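PDB 5M3C: diguanylate cyclase from Pseudomonas aeruginosa, which joins a GGDEF domain and an EAL domain in one chain, the first holding guanosine-5'-triphosphate and calcium, the second a further calcium ion. Local coordinates for residues 23-28 against 130-135; 76-81 against 86-91; 208-213 against 299-304; 283-288 against 322-327. All blocks are in the same frame, centred on the assembly; numbering follows the deposited sequence.

Contact 1: residues 23-28 against 130-135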
loop_
_atom_site.group_PDB
_atom_site.type_symbol
_atom_site.label_atom_id
_atom_site.label_comp_id
_atom_site.label_asym_id
_atom_site.label_seq_id
_atom_site.Cartn_x
_atom_site.Cartn_y
_atom_site.Cartn_z
ATOM N N HIS B 23 -32.878 -13.530 36.882
ATOM C CA HIS B 23 -33.001 -12.822 38.154
ATOM C C HIS B 23 -32.733 -11.328 37.981
ATOM O O HIS B 23 -33.454 -10.495 38.528
ATOM C CB HIS B 23 -32.052 -13.403 39.204
ATOM C CG HIS B 23 -31.993 -12.601 40.467
ATOM N ND1 HIS B 23 -33.079 -12.446 41.300
ATOM C CD2 HIS B 23 -30.979 -11.909 41.040
ATOM C CE1 HIS B 23 -32.739 -11.693 42.331
ATOM N NE2 HIS B 23 -31.468 -11.355 42.197
ATOM N N ALA B 24 -31.694 -10.998 37.221
ATOM C CA ALA B 24 -31.327 -9.606 36.981
ATOM C C ALA B 24 -32.462 -8.858 36.291
ATOM O O ALA B 24 -32.781 -7.719 36.645
ATOM C CB ALA B 24 -30.065 -9.533 36.142
ATOM N N LEU B 25 -33.069 -9.506 35.302
ATOM C CA LEU B 25 -34.194 -8.917 34.589
ATOM C C LEU B 25 -35.314 -8.552 35.552
ATOM O O LEU B 25 -35.895 -7.470 35.457
ATOM C CB LEU B 25 -34.706 -9.875 33.511
ATOM C CG LEU B 25 -34.130 -9.677 32.104
ATOM C CD1 LEU B 25 -32.711 -9.128 32.143
ATOM C CD2 LEU B 25 -34.189 -10.978 31.315
ATOM N N ASP B 26 -35.610 -9.450 36.484
ATOM C CA ASP B 26 -36.653 -9.201 37.474
ATOM C C ASP B 26 -36.364 -7.910 38.232
ATOM O O ASP B 26 -37.202 -7.011 38.281
ATOM C CB ASP B 26 -36.770 -10.376 38.449
ATOM C CG ASP B 26 -37.134 -11.678 37.756
ATOM O OD1 ASP B 26 -37.605 -11.627 36.600
ATOM O OD2 ASP B 26 -36.947 -12.752 38.366
ATOM N N GLU B 27 -35.172 -7.817 38.812
ATOM C CA GLU B 27 -34.767 -6.616 39.534
ATOM C C GLU B 27 -34.855 -5.390 38.631
ATOM O O GLU B 27 -35.325 -4.331 39.050
ATOM C CB GLU B 27 -33.341 -6.762 40.063
ATOM C CG GLU B 27 -33.189 -7.771 41.189
ATOM C CD GLU B 27 -31.737 -8.013 41.560
ATOM O OE1 GLU B 27 -30.854 -7.304 41.029
ATOM O OE2 GLU B 27 -31.475 -8.915 42.382
ATOM N N ALA B 28 -34.403 -5.540 37.390
ATOM C CA ALA B 28 -34.426 -4.438 36.431
ATOM C C ALA B 28 -35.834 -3.871 36.229
ATOM O O ALA B 28 -36.005 -2.654 36.165
ATOM C CB ALA B 28 -33.843 -4.887 35.100
ATOM N N ALA B 130 -25.770 -6.129 23.943
ATOM C CA ALA B 130 -27.222 -5.983 23.991
ATOM C C ALA B 130 -27.626 -5.393 25.331
ATOM O O ALA B 130 -27.293 -5.941 26.374
ATOM C CB ALA B 130 -27.901 -7.325 23.779
ATOM N N LEU B 131 -28.342 -4.273 25.299
ATOM C CA LEU B 131 -28.773 -3.602 26.522
ATOM C C LEU B 131 -30.199 -3.992 26.878
ATOM O O LEU B 131 -31.019 -4.228 25.995
ATOM C CB LEU B 131 -28.696 -2.084 26.345
ATOM C CG LEU B 131 -27.296 -1.473 26.260
ATOM C CD1 LEU B 131 -27.354 -0.088 25.637
ATOM C CD2 LEU B 131 -26.650 -1.416 27.636
ATOM N N PHE B 132 -30.493 -4.068 28.173
ATOM C CA PHE B 132 -31.875 -4.231 28.613
ATOM C C PHE B 132 -32.298 -3.061 29.494
ATOM O O PHE B 132 -31.497 -2.542 30.280
ATOM C CB PHE B 132 -32.106 -5.577 29.318
ATOM C CG PHE B 132 -31.210 -5.828 30.500
ATOM C CD1 PHE B 132 -29.986 -6.456 30.338
ATOM C CD2 PHE B 132 -31.614 -5.483 31.779
ATOM C CE1 PHE B 132 -29.171 -6.712 31.426
ATOM C CE2 PHE B 132 -30.802 -5.734 32.871
ATOM C CZ PHE B 132 -29.580 -6.351 32.695
ATOM N N PRO B 133 -33.557 -2.650 29.358
ATOM C CA PRO B 133 -34.520 -3.354 28.501
ATOM C C PRO B 133 -34.660 -2.784 27.086
ATOM O O PRO B 133 -35.622 -3.112 26.389
ATOM C CB PRO B 133 -35.844 -3.197 29.260
ATOM C CG PRO B 133 -35.667 -1.980 30.100
ATOM C CD PRO B 133 -34.216 -1.957 30.479
ATOM N N LYS B 134 -33.716 -1.950 26.659
ATOM C CA LYS B 134 -33.818 -1.307 25.349
ATOM C C LYS B 134 -33.910 -2.336 24.230
ATOM O O LYS B 134 -34.713 -2.194 23.310
ATOM C CB LYS B 134 -32.622 -0.385 25.097
ATOM C CG LYS B 134 -32.689 0.361 23.772
ATOM C CD LYS B 134 -31.379 1.068 23.457
ATOM N N ASP B 135 -33.086 -3.375 24.318
ATOM C CA ASP B 135 -32.971 -4.360 23.252
ATOM C C ASP B 135 -33.660 -5.678 23.588
ATOM O O ASP B 135 -33.507 -6.656 22.861
ATOM C CB ASP B 135 -31.496 -4.624 22.949
ATOM C CG ASP B 135 -30.713 -3.350 22.703
ATOM O OD1 ASP B 135 -31.297 -2.378 22.178
ATOM O OD2 ASP B 135 -29.510 -3.323 23.036
#
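Phe132 meets helix 14-31 through Leu25 and Ala28, and its ring is the piece about which the contact is built. Leu25 supplies a CH-pi contact: its CD1 methyl sits 3.9 Å from the centroid of the Phe132 ring and only 11° off the ring normal, so it rests almost squarely on one face. The methyl of Ala28 comes in differently, at the rim and close to the ring plane, with CB 3.9 Å from Phe132 CE2. The ring reaches this place because Phe132 CG is set between its own backbone N and carbonyl carbon (chi1 56°). In the GGDEF domain, an alpha/beta fold with helices packed on a central sheet, this is where helix 14-31 lies over the end of strand 119-132. Phe132 is the last residue of that strand, and a cis peptide bond to Pro133 turns the chain away. There the backbone curls so that Leu131 N donates to Asp135 OD2 at 2.7 Å, on the anti side of the carboxylate and 32° out of its plane. Leu142 of helix 139-155 packs against both Leu25 and Phe132.

Contact 2: residues 76-81 against 86-91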
loop_
_atom_site.group_PDB
_atom_site.type_symbol
_atom_site.label_atom_id
_atom_site.label_comp_id
_atom_site.label_asym_id
_atom_site.label_seq_id
_atom_site.Cartn_x
_atom_site.Cartn_y
_atom_site.Cartn_z
ATOM N N ASP B 76 -20.875 -8.416 38.462
ATOM C CA ASP B 76 -20.774 -8.889 37.082
ATOM C C ASP B 76 -20.470 -10.385 37.054
ATOM O O ASP B 76 -19.873 -10.922 37.987
ATOM C CB ASP B 76 -19.673 -8.129 36.335
ATOM C CG ASP B 76 -19.947 -6.635 36.231
ATOM O OD1 ASP B 76 -21.117 -6.223 36.393
ATOM O OD2 ASP B 76 -18.986 -5.873 35.977
ATOM N N THR B 77 -20.879 -11.050 35.977
ATOM C CA THR B 77 -20.656 -12.489 35.824
ATOM C C THR B 77 -20.247 -12.853 34.394
ATOM O O THR B 77 -20.897 -12.456 33.427
ATOM C CB THR B 77 -21.900 -13.313 36.240
ATOM O OG1 THR B 77 -21.948 -14.536 35.490
ATOM C CG2 THR B 77 -23.185 -12.526 36.006
ATOM N N VAL B 78 -19.155 -13.606 34.278
ATOM C CA VAL B 78 -18.660 -14.076 32.989
ATOM C C VAL B 78 -18.925 -15.566 32.862
ATOM O O VAL B 78 -18.644 -16.327 33.786
ATOM C CB VAL B 78 -17.141 -13.867 32.851
ATOM C CG1 VAL B 78 -16.695 -14.143 31.423
ATOM C CG2 VAL B 78 -16.757 -12.458 33.265
ATOM N N ALA B 79 -19.450 -15.985 31.717
ATOM C CA ALA B 79 -19.787 -17.387 31.517
ATOM C C ALA B 79 -19.299 -17.879 30.168
ATOM O O ALA B 79 -19.167 -17.102 29.225
ATOM C CB ALA B 79 -21.290 -17.579 31.628
ATOM N N ARG B 80 -19.018 -19.173 30.077
ATOM C CA ARG B 80 -18.770 -19.789 28.783
ATOM C C ARG B 80 -20.096 -20.300 28.227
ATOM O O ARG B 80 -20.703 -21.216 28.779
ATOM C CB ARG B 80 -17.743 -20.926 28.877
ATOM C CG ARG B 80 -17.758 -21.845 27.663
ATOM C CD ARG B 80 -16.374 -22.126 27.094
ATOM N NE ARG B 80 -15.874 -23.455 27.436
ATOM C CZ ARG B 80 -15.178 -24.236 26.609
ATOM N NH1 ARG B 80 -14.762 -25.430 27.013
ATOM N NH2 ARG B 80 -14.904 -23.836 25.373
ATOM N N LEU B 81 -20.546 -19.684 27.138
ATOM C CA LEU B 81 -21.758 -20.117 26.454
ATOM C C LEU B 81 -21.535 -21.468 25.796
ATOM O O LEU B 81 -22.414 -22.327 25.802
ATOM C CB LEU B 81 -22.164 -19.098 25.389
ATOM C CG LEU B 81 -23.515 -19.356 24.721
ATOM C CD1 LEU B 81 -24.633 -19.317 25.749
ATOM C CD2 LEU B 81 -23.776 -18.341 23.623
ATOM N N PHE B 86 -17.912 -16.721 24.768
ATOM C CA PHE B 86 -18.170 -16.346 26.151
ATOM C C PHE B 86 -19.290 -15.322 26.181
ATOM O O PHE B 86 -19.457 -14.541 25.241
ATOM C CB PHE B 86 -16.917 -15.752 26.790
ATOM C CG PHE B 86 -15.729 -16.666 26.753
ATOM C CD1 PHE B 86 -14.908 -16.707 25.639
ATOM C CD2 PHE B 86 -15.436 -17.487 27.829
ATOM C CE1 PHE B 86 -13.814 -17.549 25.597
ATOM C CE2 PHE B 86 -14.344 -18.334 27.794
ATOM C CZ PHE B 86 -13.531 -18.366 26.676
ATOM N N ILE B 87 -20.056 -15.328 27.264
ATOM C CA ILE B 87 -21.151 -14.387 27.422
ATOM C C ILE B 87 -21.067 -13.736 28.792
ATOM O O ILE B 87 -20.688 -14.377 29.776
ATOM C CB ILE B 87 -22.516 -15.071 27.218
ATOM C CG1 ILE B 87 -23.595 -14.016 26.963
ATOM C CG2 ILE B 87 -22.862 -15.955 28.408
ATOM C CD1 ILE B 87 -24.780 -14.538 26.179
ATOM N N ILE B 88 -21.411 -12.455 28.845
ATOM C CA ILE B 88 -21.201 -11.652 30.040
ATOM C C ILE B 88 -22.444 -10.851 30.400
ATOM O O ILE B 88 -23.189 -10.413 29.524
ATOM C CB ILE B 88 -20.021 -10.684 29.840
ATOM C CG1 ILE B 88 -18.737 -11.471 29.583
ATOM C CG2 ILE B 88 -19.847 -9.784 31.054
ATOM C CD1 ILE B 88 -17.582 -10.616 29.114
ATOM N N LEU B 89 -22.652 -10.659 31.700
ATOM C CA LEU B 89 -23.816 -9.946 32.205
ATOM C C LEU B 89 -23.368 -8.803 33.109
ATOM O O LEU B 89 -22.522 -8.984 33.983
ATOM C CB LEU B 89 -24.733 -10.922 32.956
ATOM C CG LEU B 89 -26.086 -10.472 33.533
ATOM C CD1 LEU B 89 -25.964 -10.144 35.014
ATOM C CD2 LEU B 89 -26.698 -9.306 32.771
ATOM N N LEU B 90 -23.923 -7.621 32.867
ATOM C CA LEU B 90 -23.673 -6.450 33.697
ATOM C C LEU B 90 -25.001 -6.002 34.301
ATOM O O LEU B 90 -25.760 -5.259 33.671
ATOM C CB LEU B 90 -23.043 -5.330 32.869
ATOM C CG LEU B 90 -21.790 -5.723 32.077
ATOM C CD1 LEU B 90 -21.335 -4.569 31.198
ATOM C CD2 LEU B 90 -20.661 -6.166 32.996
ATOM N N PRO B 91 -25.282 -6.462 35.532
ATOM C CA PRO B 91 -26.584 -6.391 36.201
ATOM C C PRO B 91 -26.978 -4.983 36.607
ATOM O O PRO B 91 -28.094 -4.540 36.323
ATOM C CB PRO B 91 -26.397 -7.258 37.458
ATOM C CG PRO B 91 -25.020 -7.829 37.387
ATOM C CD PRO B 91 -24.242 -6.995 36.424
#
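Ala79 and Ile87 form a tightly joined part of this antiparallel beta hairpin, a hydrogen-bonded pair linked in both directions: Ala79 N reaches Ile87 O at 2.8 Å, and Ile87 N returns to Ala79 O at 2.8 Å. Toward the open end the grip slackens: Leu89 N still binds Thr77 O at 3.0 Å, but the reverse bond, Thr77 N to Leu89 O, is weak at 3.3 Å. Side chains fill in between. Val78 and Ile88 lie side by side and point the same way, CG1 to CG1 at 3.8 Å, while Thr77 CG2 touches Leu89 CB at 3.8 Å on the other face. The partly exposed residues stand at the two ends. The Asp76 side chain crosses Leu90 obliquely, near its CD2 methyl, and Pro91 at about a right angle, while its OD2 is bonded to Arg73 N. Arg80 contributes to the guanosine-5'-triphosphate pocket, and its guanidinium group is tied to Asp6 and Gly83 O. The GGDEF signature runs through the turn into the second strand and ends at Phe86. Strand 35-43 pairs with the far edge of strand 85-90; helix 14-31 packs on the face bearing Thr77, Ile87 and Leu89, and helix 96-108 on that of Ile88.

Contact 3: residues 208-213 against 299-304; sequences GAEALV and QLEITE. With CA (calcium ion), chain H.
Glu210 and Glu301 meet through a calcium ion, each lending it one carboxylate oxygen. Glu210 OE2 lies 2.3 Å from the ion and Glu301 OE1 2.1 Å from it, which brings the two ligand oxygens, OE2 of Glu210 and OE1 of Glu301, to 2.9 Å of each other. Such closeness between acceptors is explained by the shared cation. The second oxygens stand back, Glu210 OE1 being 3.7 Å from the calcium ion, so each glutamate binds through one oxygen. The two side chains come to the ion by different routes. In Glu210, CG is anti to the backbone N (chi1 -175°) and the chain runs on fully extended, throwing the carboxylate well clear of strand 206-217. In Glu301, CG lies beside the backbone N (chi1 -68°), after which this chain too is extended. The side chains cross at about a right angle, and their carboxylate planes are turned 58° apart. Second-shell groups probably help to fix these rotations: Gln408 NE2 bonds to Glu210 OE1, and Lys352 NZ forms a salt bridge with Glu301 OE2, each using the oxygen that the metal does not. Both carboxylates are buried, and between the two strands runs strand 266-269, whose Ser267 touches both glutamates. Asn269 and Asp331 complete the protein ligands of the ion. Glu210, Ala211 and Leu212 spell the signature that names the EAL domain, and the arrangement is that family's metal site, gathered from several strands of its beta/alpha barrel.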
loop_
_atom_site.group_PDB
_atom_site.type_symbol
_atom_site.label_atom_id
_atom_site.label_comp_id
_atom_site.label_asym_id
_atom_site.label_seq_id
_atom_site.Cartn_x
_atom_site.Cartn_y
_atom_site.Cartn_z
ATOM N N GLY B 208 -11.602 -11.494 -28.928
ATOM C CA GLY B 208 -11.668 -12.397 -27.788
ATOM C C GLY B 208 -12.925 -12.156 -26.981
ATOM O O GLY B 208 -13.811 -11.414 -27.401
ATOM N N ALA B 209 -13.006 -12.787 -25.817
ATOM C CA ALA B 209 -14.163 -12.620 -24.948
ATOM C C ALA B 209 -13.771 -12.808 -23.488
ATOM O O ALA B 209 -12.754 -13.431 -23.188
ATOM C CB ALA B 209 -15.256 -13.605 -25.334
ATOM N N GLU B 210 -14.579 -12.262 -22.582
ATOM C CA GLU B 210 -14.346 -12.436 -21.155
ATOM C C GLU B 210 -15.437 -13.297 -20.529
ATOM O O GLU B 210 -16.630 -13.094 -20.785
ATOM C CB GLU B 210 -14.289 -11.087 -20.439
ATOM C CG GLU B 210 -13.920 -11.203 -18.968
ATOM C CD GLU B 210 -13.878 -9.864 -18.257
ATOM O OE1 GLU B 210 -14.230 -8.843 -18.881
ATOM O OE2 GLU B 210 -13.496 -9.832 -17.069
ATOM N N ALA B 211 -15.012 -14.254 -19.710
ATOM C CA ALA B 211 -15.927 -15.110 -18.967
ATOM C C ALA B 211 -16.180 -14.507 -17.593
ATOM O O ALA B 211 -15.247 -14.248 -16.839
ATOM C CB ALA B 211 -15.355 -16.511 -18.835
ATOM N N LEU B 212 -17.452 -14.291 -17.281
ATOM C CA LEU B 212 -17.855 -13.608 -16.060
ATOM C C LEU B 212 -18.832 -14.464 -15.262
ATOM O O LEU B 212 -19.874 -14.872 -15.776
ATOM C CB LEU B 212 -18.511 -12.276 -16.416
ATOM C CG LEU B 212 -17.628 -11.314 -17.213
ATOM C CD1 LEU B 212 -18.472 -10.326 -18.004
ATOM C CD2 LEU B 212 -16.667 -10.588 -16.287
ATOM N N VAL B 213 -18.500 -14.718 -14.001
ATOM C CA VAL B 213 -19.317 -15.583 -13.155
ATOM C C VAL B 213 -20.612 -14.898 -12.734
ATOM O O VAL B 213 -20.607 -13.746 -12.303
ATOM C CB VAL B 213 -18.570 -16.002 -11.879
ATOM C CG1 VAL B 213 -19.234 -17.222 -11.260
ATOM C CG2 VAL B 213 -17.112 -16.296 -12.184
ATOM N N GLN B 299 -6.562 -16.337 -21.214
ATOM C CA GLN B 299 -6.007 -15.128 -20.607
ATOM C C GLN B 299 -6.466 -14.968 -19.160
ATOM O O GLN B 299 -7.658 -15.085 -18.854
ATOM C CB GLN B 299 -6.406 -13.889 -21.413
ATOM C CG GLN B 299 -6.071 -12.571 -20.730
ATOM C CD GLN B 299 -6.407 -11.366 -21.589
ATOM O OE1 GLN B 299 -6.043 -11.311 -22.763
ATOM N NE2 GLN B 299 -7.096 -10.390 -21.006
ATOM N N LEU B 300 -5.513 -14.691 -18.274
ATOM C CA LEU B 300 -5.811 -14.487 -16.858
ATOM C C LEU B 300 -5.724 -13.012 -16.490
ATOM O O LEU B 300 -4.648 -12.414 -16.542
ATOM C CB LEU B 300 -4.847 -15.290 -15.986
ATOM C CG LEU B 300 -4.898 -16.803 -16.184
ATOM C CD1 LEU B 300 -3.769 -17.473 -15.418
ATOM C CD2 LEU B 300 -6.248 -17.361 -15.760
ATOM N N GLU B 301 -6.862 -12.431 -16.121
ATOM C CA GLU B 301 -6.916 -11.028 -15.728
ATOM C C GLU B 301 -6.667 -10.904 -14.234
ATOM O O GLU B 301 -7.239 -11.648 -13.445
ATOM C CB GLU B 301 -8.281 -10.423 -16.073
ATOM C CG GLU B 301 -8.551 -10.281 -17.564
ATOM C CD GLU B 301 -9.918 -9.692 -17.858
ATOM O OE1 GLU B 301 -10.618 -9.296 -16.901
ATOM O OE2 GLU B 301 -10.297 -9.624 -19.045
ATOM N N ILE B 302 -5.813 -9.965 -13.845
ATOM C CA ILE B 302 -5.527 -9.748 -12.432
ATOM C C ILE B 302 -5.669 -8.271 -12.091
ATOM O O ILE B 302 -5.142 -7.412 -12.792
ATOM C CB ILE B 302 -4.115 -10.235 -12.060
ATOM C CG1 ILE B 302 -3.832 -11.581 -12.735
ATOM C CG2 ILE B 302 -3.977 -10.344 -10.548
ATOM C CD1 ILE B 302 -2.544 -12.241 -12.295
ATOM N N THR B 303 -6.384 -7.983 -11.009
ATOM C CA THR B 303 -6.684 -6.606 -10.635
ATOM C C THR B 303 -5.421 -5.849 -10.221
ATOM O O THR B 303 -4.590 -6.366 -9.471
ATOM C CB THR B 303 -7.734 -6.549 -9.502
ATOM O OG1 THR B 303 -8.087 -5.187 -9.236
ATOM C CG2 THR B 303 -7.206 -7.193 -8.227
ATOM N N GLU B 304 -5.284 -4.624 -10.726
ATOM C CA GLU B 304 -4.136 -3.774 -10.413
ATOM C C GLU B 304 -3.904 -3.690 -8.910
ATOM O O GLU B 304 -2.830 -4.043 -8.411
ATOM C CB GLU B 304 -4.351 -2.369 -10.984
ATOM C CG GLU B 304 -3.153 -1.442 -10.843
ATOM C CD GLU B 304 -3.466 -0.015 -11.253
ATOM O OE1 GLU B 304 -2.548 0.682 -11.736
ATOM O OE2 GLU B 304 -4.628 0.416 -11.095
HETATM CA CA CA H . -12.185 -8.359 -15.801
#

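Contact 4: residues 283-288 against 322-327; sequences RLEQLL and KRLGVQ
Glu285 and Leu324 mark the closest backbone approach, their CA atoms 7.3 Å apart. Residues 283-288 are regular helix throughout, with Leu287 N bonded to Arg283 O and Leu288 N to Leu284 O. Residues 322-327, by contrast, bring helix 312-324 to its finish: Gly325 departs from helical angles with a positive phi of 112°, and the chain then swings through Val326 toward strand 327-333. This turn sets Leu324 and Val326 against the same helix. Leu324 is the main intruder. Its two methyls divide the work: CD1 settles over the helix surface, 4.4 Å from Leu284 CB and 4.1 Å from Glu285 N, while CD2 meets the outer part of Glu285, 4.0 Å from Glu285 CG and 3.5 Å from Glu285 OE2. With CG anti to the backbone N (chi1 -170°) and the rest extended, the side chain of Glu285, an exposed residue, crosses the leucine at about a right angle. A turn further on, Leu288 CD1 meets Val326 CG1 at 4.4 Å, also an apolar contact. Beneath them, Leu284 and Leu288 reach Leu298 of strand 298-303, and Leu284 also touches Leu321. Helices 280-291 and 312-324, meeting over strand 298-303, which lies between them in the chain, fit the outer helical layer of a beta/alpha barrel, the fold of EAL domains.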
loop_
_atom_site.group_PDB
_atom_site.type_symbol
_atom_site.label_atom_id
_atom_site.label_comp_id
_atom_site.label_asym_id
_atom_site.label_seq_id
_atom_site.Cartn_x
_atom_site.Cartn_y
_atom_site.Cartn_z
ATOM N N ARG B 283 -2.116 -27.390 -11.738
ATOM C CA ARG B 283 -3.544 -27.575 -11.950
ATOM C C ARG B 283 -4.021 -26.918 -13.239
ATOM O O ARG B 283 -4.811 -27.494 -13.983
ATOM C CB ARG B 283 -4.318 -26.993 -10.768
ATOM C CG ARG B 283 -5.771 -26.682 -11.074
ATOM C CD ARG B 283 -6.506 -27.897 -11.611
ATOM N NE ARG B 283 -7.897 -27.900 -11.177
ATOM C CZ ARG B 283 -8.803 -28.792 -11.558
ATOM N NH1 ARG B 283 -10.043 -28.704 -11.099
ATOM N NH2 ARG B 283 -8.478 -29.769 -12.396
ATOM N N LEU B 284 -3.556 -25.703 -13.492
ATOM C CA LEU B 284 -3.958 -24.983 -14.691
ATOM C C LEU B 284 -3.611 -25.771 -15.942
ATOM O O LEU B 284 -4.431 -25.922 -16.844
ATOM C CB LEU B 284 -3.292 -23.609 -14.745
ATOM C CG LEU B 284 -4.270 -22.440 -14.690
ATOM C CD1 LEU B 284 -3.522 -21.117 -14.638
ATOM C CD2 LEU B 284 -5.198 -22.487 -15.894
ATOM N N GLU B 285 -2.413 -26.322 -15.969
ATOM C CA GLU B 285 -1.946 -27.059 -17.126
ATOM C C GLU B 285 -2.863 -28.217 -17.353
ATOM O O GLU B 285 -3.370 -28.409 -18.430
ATOM C CB GLU B 285 -0.556 -27.586 -16.802
ATOM C CG GLU B 285 0.239 -28.190 -17.939
ATOM C CD GLU B 285 1.667 -28.506 -17.540
ATOM O OE1 GLU B 285 2.244 -29.453 -18.080
ATOM O OE2 GLU B 285 2.221 -27.815 -16.682
ATOM N N GLN B 286 -3.235 -28.938 -16.311
ATOM C CA GLN B 286 -4.129 -30.058 -16.535
ATOM C C GLN B 286 -5.422 -29.609 -17.089
ATOM O O GLN B 286 -5.956 -30.227 -17.979
ATOM C CB GLN B 286 -4.451 -30.764 -15.256
ATOM C CG GLN B 286 -3.231 -31.054 -14.436
ATOM C CD GLN B 286 -3.462 -32.185 -13.477
ATOM O OE1 GLN B 286 -4.598 -32.441 -13.063
ATOM N NE2 GLN B 286 -2.389 -32.877 -13.117
ATOM N N LEU B 287 -5.941 -28.519 -16.566
ATOM C CA LEU B 287 -7.244 -28.054 -17.052
ATOM C C LEU B 287 -7.255 -27.804 -18.552
ATOM O O LEU B 287 -8.254 -28.059 -19.229
ATOM C CB LEU B 287 -7.660 -26.770 -16.333
ATOM C CG LEU B 287 -8.252 -26.941 -14.935
ATOM C CD1 LEU B 287 -8.807 -25.618 -14.439
ATOM C CD2 LEU B 287 -9.336 -28.007 -14.938
ATOM N N LEU B 288 -6.141 -27.293 -19.061
ATOM C CA LEU B 288 -6.001 -26.970 -20.477
ATOM C C LEU B 288 -5.884 -28.247 -21.296
ATOM O O LEU B 288 -6.547 -28.420 -22.324
ATOM C CB LEU B 288 -4.747 -26.126 -20.674
ATOM C CG LEU B 288 -4.755 -24.839 -19.850
ATOM C CD1 LEU B 288 -3.343 -24.371 -19.529
ATOM C CD2 LEU B 288 -5.549 -23.769 -20.584
ATOM N N LYS B 322 3.391 -17.523 -17.601
ATOM C CA LYS B 322 3.802 -17.199 -18.965
ATOM C C LYS B 322 4.533 -18.375 -19.604
ATOM O O LYS B 322 4.390 -18.635 -20.800
ATOM C CB LYS B 322 4.695 -15.958 -18.981
ATOM C CG LYS B 322 3.932 -14.652 -18.847
ATOM C CD LYS B 322 3.071 -14.365 -20.069
ATOM C CE LYS B 322 3.908 -14.009 -21.288
ATOM N NZ LYS B 322 3.060 -13.600 -22.441
ATOM N N ARG B 323 5.308 -19.085 -18.793
ATOM C CA ARG B 323 6.034 -20.260 -19.250
ATOM C C ARG B 323 5.054 -21.275 -19.833
ATOM O O ARG B 323 5.383 -21.999 -20.773
ATOM C CB ARG B 323 6.810 -20.880 -18.088
ATOM C CG ARG B 323 8.210 -21.362 -18.441
ATOM C CD ARG B 323 9.038 -21.588 -17.185
ATOM N NE ARG B 323 8.992 -20.431 -16.291
ATOM C CZ ARG B 323 9.412 -20.434 -15.029
ATOM N NH1 ARG B 323 9.323 -19.329 -14.298
ATOM N NH2 ARG B 323 9.920 -21.537 -14.494
ATOM N N LEU B 324 3.849 -21.324 -19.269
ATOM C CA LEU B 324 2.796 -22.197 -19.784
ATOM C C LEU B 324 2.256 -21.702 -21.117
ATOM O O LEU B 324 1.829 -22.499 -21.948
ATOM C CB LEU B 324 1.640 -22.314 -18.787
ATOM C CG LEU B 324 1.788 -23.359 -17.681
ATOM C CD1 LEU B 324 0.468 -23.526 -16.945
ATOM C CD2 LEU B 324 2.257 -24.694 -18.246
ATOM N N GLY B 325 2.261 -20.386 -21.309
ATOM C CA GLY B 325 1.833 -19.799 -22.575
ATOM C C GLY B 325 0.548 -19.000 -22.478
ATOM O O GLY B 325 0.121 -18.382 -23.456
ATOM N N VAL B 326 -0.071 -19.008 -21.301
ATOM C CA VAL B 326 -1.311 -18.264 -21.094
ATOM C C VAL B 326 -1.011 -16.775 -21.058
ATOM O O VAL B 326 0.096 -16.365 -20.712
ATOM C CB VAL B 326 -2.022 -18.657 -19.784
ATOM C CG1 VAL B 326 -2.158 -20.169 -19.676
ATOM C CG2 VAL B 326 -1.284 -18.095 -18.579
ATOM N N GLN B 327 -2.003 -15.967 -21.412
ATOM C CA GLN B 327 -1.818 -14.522 -21.434
ATOM C C GLN B 327 -2.119 -13.914 -20.069
ATOM O O GLN B 327 -2.912 -14.456 -19.296
ATOM C CB GLN B 327 -2.699 -13.886 -22.512
ATOM C CG GLN B 327 -2.365 -14.356 -23.919
ATOM C CD GLN B 327 -2.988 -13.486 -24.989
ATOM O OE1 GLN B 327 -4.078 -12.942 -24.808
ATOM N NE2 GLN B 327 -2.298 -13.349 -26.114
#

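The four contacts fall into two pairs, one for each domain. Contacts 1 and 2 belong to the GGDEF domain, their centres 13 Å apart; the hairpin of contact 2 is nested within the loop that contact 1 closes, and Phe132 touches Leu89 where they join. Contacts 3 and 4 follow in the EAL domain, with centres 15 Å apart and segments that alternate along the chain. Strand 298-303 mediates between them, Leu300 packing on Leu284 and Val326. Between the pairs the centres are 50 to 61 Å apart, on opposite sides of the chain's centre, and nothing touches, consistent with two separate domain cores, each with its own calcium ion, in one chain.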